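Local coordinates for SH2 domain-containing protein 3C (Homo sapiens, PDB 3T6G) that acts as a signalling adapter in cell adhesion and migration, its Cdc25-homology domain adopting a closed conformation that prevents canonical nucleotide exchange but is required for BCAR1 binding, at residues G198-L210 and V249-K263. The protein carries 2 engineered substitutions. Sequence-based numbering, arbitrary orientation.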
loop_
_atom_site.group_PDB
_atom_site.type_symbol
_atom_site.label_atom_id
_atom_site.label_comp_id
_atom_site.label_asym_id
_atom_site.label_seq_id
_atom_site.Cartn_x
_atom_site.Cartn_y
_atom_site.Cartn_z
ATOM N N GLY A 198 -15.292 -1.460 -0.607
ATOM C CA GLY A 198 -14.384 -2.549 -0.302
ATOM C C GLY A 198 -15.025 -3.640 0.537
ATOM O O GLY A 198 -16.255 -3.727 0.613
ATOM N N PRO A 199 -14.190 -4.475 1.179
ATOM C CA PRO A 199 -14.621 -5.643 1.960
ATOM C C PRO A 199 -15.273 -5.231 3.269
ATOM O O PRO A 199 -14.898 -4.198 3.830
ATOM C CB PRO A 199 -13.309 -6.371 2.244
ATOM C CG PRO A 199 -12.291 -5.278 2.281
ATOM C CD PRO A 199 -12.733 -4.268 1.254
ATOM N N PRO A 200 -16.233 -6.033 3.759
ATOM C CA PRO A 200 -16.914 -5.684 5.009
ATOM C C PRO A 200 -15.881 -5.518 6.104
ATOM O O PRO A 200 -15.071 -6.408 6.357
ATOM C CB PRO A 200 -17.819 -6.890 5.277
ATOM C CG PRO A 200 -17.227 -8.007 4.486
ATOM C CD PRO A 200 -16.580 -7.384 3.286
ATOM N N LEU A 201 -15.891 -4.346 6.718
ATOM C CA LEU A 201 -14.911 -3.993 7.724
ATOM C C LEU A 201 -14.848 -5.079 8.811
ATOM O O LEU A 201 -13.789 -5.340 9.383
ATOM C CB LEU A 201 -15.307 -2.635 8.312
ATOM C CG LEU A 201 -14.382 -1.741 9.133
ATOM C CD1 LEU A 201 -13.241 -1.178 8.303
ATOM C CD2 LEU A 201 -15.233 -0.624 9.695
ATOM N N SER A 202 -15.978 -5.732 9.070
ATOM C CA SER A 202 -16.057 -6.712 10.153
ATOM C C SER A 202 -15.255 -8.003 9.922
ATOM O O SER A 202 -14.965 -8.730 10.873
ATOM C CB SER A 202 -17.510 -7.061 10.456
ATOM O OG SER A 202 -18.011 -7.980 9.508
ATOM N N ASN A 203 -14.907 -8.296 8.673
ATOM C CA ASN A 203 -14.045 -9.444 8.392
ATOM C C ASN A 203 -12.650 -9.015 8.016
ATOM O O ASN A 203 -11.791 -9.853 7.747
ATOM C CB ASN A 203 -14.624 -10.341 7.284
ATOM C CG ASN A 203 -13.837 -11.652 7.107
ATOM O OD1 ASN A 203 -13.934 -12.561 7.932
ATOM N ND2 ASN A 203 -13.064 -11.746 6.026
ATOM N N THR A 204 -12.409 -7.709 8.022
ATOM C CA THR A 204 -11.136 -7.185 7.542
ATOM C C THR A 204 -10.030 -7.215 8.582
ATOM O O THR A 204 -10.249 -6.997 9.780
ATOM C CB THR A 204 -11.285 -5.759 7.004
ATOM O OG1 THR A 204 -12.374 -5.723 6.073
ATOM C CG2 THR A 204 -10.024 -5.326 6.302
ATOM N N THR A 205 -8.823 -7.393 8.074
ATOM C CA THR A 205 -7.691 -7.806 8.851
ATOM C C THR A 205 -6.524 -7.037 8.303
ATOM O O THR A 205 -5.545 -6.774 8.991
ATOM C CB THR A 205 -7.491 -9.328 8.594
ATOM O OG1 THR A 205 -7.644 -10.081 9.813
ATOM C CG2 THR A 205 -6.165 -9.609 7.928
ATOM N N PHE A 206 -6.632 -6.671 7.035
ATOM C CA PHE A 206 -5.624 -5.861 6.386
ATOM C C PHE A 206 -6.243 -5.210 5.156
ATOM O O PHE A 206 -6.346 -5.835 4.110
ATOM C CB PHE A 206 -4.451 -6.728 5.991
ATOM C CG PHE A 206 -3.234 -5.956 5.620
ATOM C CD1 PHE A 206 -1.984 -6.508 5.781
ATOM C CD2 PHE A 206 -3.341 -4.670 5.140
ATOM C CE1 PHE A 206 -0.860 -5.805 5.457
ATOM C CE2 PHE A 206 -2.216 -3.961 4.799
ATOM C CZ PHE A 206 -0.977 -4.530 4.948
ATOM N N PRO A 207 -6.636 -3.935 5.279
ATOM C CA PRO A 207 -7.460 -3.228 4.298
ATOM C C PRO A 207 -6.664 -2.962 3.037
ATOM O O PRO A 207 -5.437 -3.178 3.004
ATOM C CB PRO A 207 -7.725 -1.902 4.989
ATOM C CG PRO A 207 -6.419 -1.646 5.704
ATOM C CD PRO A 207 -6.002 -3.000 6.227
ATOM N N HIS A 208 -7.351 -2.487 2.005
ATOM C CA HIS A 208 -6.684 -2.183 0.746
ATOM C C HIS A 208 -5.973 -0.815 0.874
ATOM O O HIS A 208 -6.623 0.227 0.950
ATOM C CB HIS A 208 -7.715 -2.221 -0.402
ATOM C CG HIS A 208 -7.110 -2.149 -1.767
ATOM N ND1 HIS A 208 -5.958 -2.820 -2.106
ATOM C CD2 HIS A 208 -7.493 -1.472 -2.881
ATOM C CE1 HIS A 208 -5.653 -2.564 -3.370
ATOM N NE2 HIS A 208 -6.570 -1.750 -3.861
ATOM N N VAL A 209 -4.645 -0.823 0.913
ATOM C CA VAL A 209 -3.874 0.403 1.116
ATOM C C VAL A 209 -2.839 0.607 0.013
ATOM O O VAL A 209 -2.058 1.556 0.071
ATOM C CB VAL A 209 -3.103 0.422 2.500
ATOM C CG1 VAL A 209 -4.024 0.157 3.670
ATOM C CG2 VAL A 209 -1.964 -0.589 2.517
ATOM N N LEU A 210 -2.797 -0.276 -0.984
ATOM C CA LEU A 210 -1.827 -0.074 -2.070
ATOM C C LEU A 210 -2.072 1.170 -2.944
ATOM O O LEU A 210 -1.132 1.862 -3.317
ATOM C CB LEU A 210 -1.628 -1.322 -2.927
ATOM C CG LEU A 210 -0.214 -1.798 -2.627
ATOM C CD1 LEU A 210 -0.248 -2.759 -1.456
ATOM C CD2 LEU A 210 0.440 -2.415 -3.834
ATOM N N VAL A 249 -9.684 3.925 7.340
ATOM C CA VAL A 249 -8.616 2.995 7.624
ATOM C C VAL A 249 -7.792 3.330 8.868
ATOM O O VAL A 249 -7.607 2.489 9.768
ATOM C CB VAL A 249 -7.650 2.964 6.461
ATOM C CG1 VAL A 249 -6.315 2.438 6.931
ATOM C CG2 VAL A 249 -8.237 2.123 5.305
ATOM N N ALA A 250 -7.270 4.550 8.897
ATOM C CA ALA A 250 -6.384 4.963 9.969
ATOM C C ALA A 250 -7.161 4.984 11.280
ATOM O O ALA A 250 -6.632 4.678 12.350
ATOM C CB ALA A 250 -5.758 6.332 9.666
ATOM N N HIS A 251 -8.437 5.312 11.173
ATOM C CA HIS A 251 -9.300 5.422 12.331
ATOM C C HIS A 251 -9.679 4.028 12.821
ATOM O O HIS A 251 -10.278 3.874 13.876
ATOM C CB HIS A 251 -10.545 6.185 11.912
ATOM C CG HIS A 251 -11.607 6.261 12.960
ATOM N ND1 HIS A 251 -11.556 7.157 14.007
ATOM C CD2 HIS A 251 -12.770 5.577 13.101
ATOM C CE1 HIS A 251 -12.635 7.009 14.759
ATOM N NE2 HIS A 251 -13.385 6.055 14.234
ATOM N N HIS A 252 -9.330 3.012 12.045
ATOM C CA HIS A 252 -9.774 1.667 12.333
ATOM C C HIS A 252 -8.618 0.701 12.608
ATOM O O HIS A 252 -8.790 -0.517 12.549
ATOM C CB HIS A 252 -10.651 1.155 11.185
ATOM C CG HIS A 252 -12.049 1.680 11.226
ATOM N ND1 HIS A 252 -12.938 1.513 10.188
ATOM C CD2 HIS A 252 -12.712 2.368 12.182
ATOM C CE1 HIS A 252 -14.093 2.074 10.505
ATOM N NE2 HIS A 252 -13.983 2.598 11.709
ATOM N N GLY A 253 -7.446 1.246 12.906
ATOM C CA GLY A 253 -6.286 0.426 13.223
ATOM C C GLY A 253 -6.510 -0.622 14.311
ATOM O O GLY A 253 -5.917 -1.704 14.272
ATOM N N GLY A 254 -7.352 -0.282 15.286
ATOM C CA GLY A 254 -7.661 -1.149 16.401
ATOM C C GLY A 254 -8.638 -2.247 16.052
ATOM O O GLY A 254 -8.688 -3.281 16.723
ATOM N N LEU A 255 -9.412 -2.032 14.993
ATOM C CA LEU A 255 -10.355 -3.043 14.540
ATOM C C LEU A 255 -9.618 -4.124 13.756
ATOM O O LEU A 255 -9.874 -5.313 13.927
ATOM C CB LEU A 255 -11.473 -2.434 13.693
ATOM C CG LEU A 255 -12.442 -3.492 13.138
ATOM C CD1 LEU A 255 -13.344 -3.990 14.251
ATOM C CD2 LEU A 255 -13.280 -2.969 11.977
ATOM N N TYR A 256 -8.696 -3.712 12.900
ATOM C CA TYR A 256 -7.949 -4.680 12.122
ATOM C C TYR A 256 -7.078 -5.556 13.034
ATOM O O TYR A 256 -6.955 -6.767 12.809
ATOM C CB TYR A 256 -7.111 -3.987 11.041
ATOM C CG TYR A 256 -7.923 -3.042 10.191
ATOM C CD1 TYR A 256 -9.028 -3.501 9.496
ATOM C CD2 TYR A 256 -7.592 -1.686 10.088
ATOM C CE1 TYR A 256 -9.781 -2.664 8.720
ATOM C CE2 TYR A 256 -8.350 -0.830 9.301
ATOM C CZ TYR A 256 -9.441 -1.328 8.618
ATOM O OH TYR A 256 -10.218 -0.509 7.838
ATOM N N HIS A 257 -6.483 -4.944 14.056
ATOM C CA HIS A 257 -5.648 -5.675 14.999
ATOM C C HIS A 257 -6.485 -6.749 15.692
ATOM O O HIS A 257 -6.127 -7.937 15.681
ATOM C CB HIS A 257 -5.050 -4.727 16.029
ATOM C CG HIS A 257 -4.605 -5.405 17.289
ATOM N ND1 HIS A 257 -3.424 -6.117 17.380
ATOM C CD2 HIS A 257 -5.182 -5.468 18.513
ATOM C CE1 HIS A 257 -3.295 -6.593 18.610
ATOM N NE2 HIS A 257 -4.349 -6.220 19.314
ATOM N N THR A 258 -7.605 -6.317 16.278
ATOM C CA THR A 258 -8.577 -7.220 16.878
ATOM C C THR A 258 -8.928 -8.390 15.962
ATOM O O THR A 258 -8.649 -9.536 16.289
ATOM C CB THR A 258 -9.888 -6.510 17.202
ATOM O OG1 THR A 258 -9.701 -5.638 18.320
ATOM C CG2 THR A 258 -10.955 -7.544 17.539
ATOM N N ASN A 259 -9.552 -8.089 14.825
ATOM C CA ASN A 259 -9.907 -9.114 13.855
ATOM C C ASN A 259 -8.774 -10.081 13.631
ATOM O O ASN A 259 -8.952 -11.290 13.717
ATOM C CB ASN A 259 -10.291 -8.492 12.526
ATOM C CG ASN A 259 -11.615 -7.799 12.590
ATOM O OD1 ASN A 259 -12.419 -8.059 13.494
ATOM N ND2 ASN A 259 -11.869 -6.917 11.630
ATOM N N ALA A 260 -7.604 -9.538 13.335
ATOM C CA ALA A 260 -6.437 -10.350 13.035
ATOM C C ALA A 260 -6.061 -11.248 14.228
ATOM O O ALA A 260 -5.643 -12.384 14.048
ATOM C CB ALA A 260 -5.279 -9.443 12.666
ATOM N N GLU A 261 -6.203 -10.738 15.447
ATOM C CA GLU A 261 -5.782 -11.517 16.599
ATOM C C GLU A 261 -6.790 -12.625 16.913
ATOM O O GLU A 261 -6.413 -13.725 17.348
ATOM C CB GLU A 261 -5.496 -10.622 17.820
ATOM C CG GLU A 261 -4.094 -10.857 18.387
ATOM C CD GLU A 261 -3.694 -9.883 19.485
ATOM O OE1 GLU A 261 -2.547 -9.371 19.439
ATOM O OE2 GLU A 261 -4.509 -9.644 20.403
ATOM N N VAL A 262 -8.067 -12.326 16.684
ATOM C CA VAL A 262 -9.135 -13.296 16.860
ATOM C C VAL A 262 -9.157 -14.359 15.759
ATOM O O VAL A 262 -9.531 -15.498 15.991
ATOM C CB VAL A 262 -10.491 -12.637 16.830
ATOM C CG1 VAL A 262 -11.571 -13.716 16.698
ATOM C CG2 VAL A 262 -10.689 -11.850 18.072
ATOM N N LYS A 263 -8.765 -13.967 14.558
ATOM C CA LYS A 263 -8.801 -14.865 13.425
ATOM C C LYS A 263 -7.625 -15.825 13.511
ATOM O O LYS A 263 -7.592 -16.845 12.833
ATOM C CB LYS A 263 -8.748 -14.046 12.130
ATOM C CG LYS A 263 -8.964 -14.859 10.887
ATOM C CD LYS A 263 -8.730 -14.064 9.615
ATOM C CE LYS A 263 -9.868 -13.105 9.336
ATOM N NZ LYS A 263 -11.180 -13.722 9.600
#
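The ring of Y256 packs against P207, T204 and L201, filling the buried heart of this contact between an irregular loop and helix 253-263. P207 suits one face because CD, next to the ring nitrogen, offers polarised C-H groups: it sits 4.2 Å from the centroid of the Y256 ring and 4° off the ring normal, a CH-pi contact. T204 flanks the same side, its methyl CG2 3.6 Å from Y256 CE1, while OG1 turns back to bond P200 O at 2.8 Å. From the other side L201 CD1 comes in obliquely, 3.8 Å from Y256 CE1; this leucine, partly exposed, also packs on L255. V249 extends the apolar patch, CG2 resting 4.1 Å from P207 CB. Replacing Y256 by an alanine is likely to leave P207 CD, the T204 methyl and L201 CD1 without the ring they pack on.

Buried T205 lays OG1 3.5 Å from A260 CA, the small alanine letting the loop come close. N259, with CG beside the backbone N (chi1 -72°), donates from ND2 to T204 O, though the modelled 2.5 Å is doubtfully short, and only weakly to L201 O.

The margin is looser. S202 is exposed, and K263, its chain bent near the end, makes only a weak bond from NZ to N203 OD1 at 3.4 Å; its stronger partner is T141 O.

Within this all-helical Ras-GEF domain, the loop joining helices 175-193 and 210-215 thus packs against the junction of helices 236-250 and 253-263, with M84 of helix 83-86 touching both P207 and V249 and F206 stacking on F146 of helix 145-155.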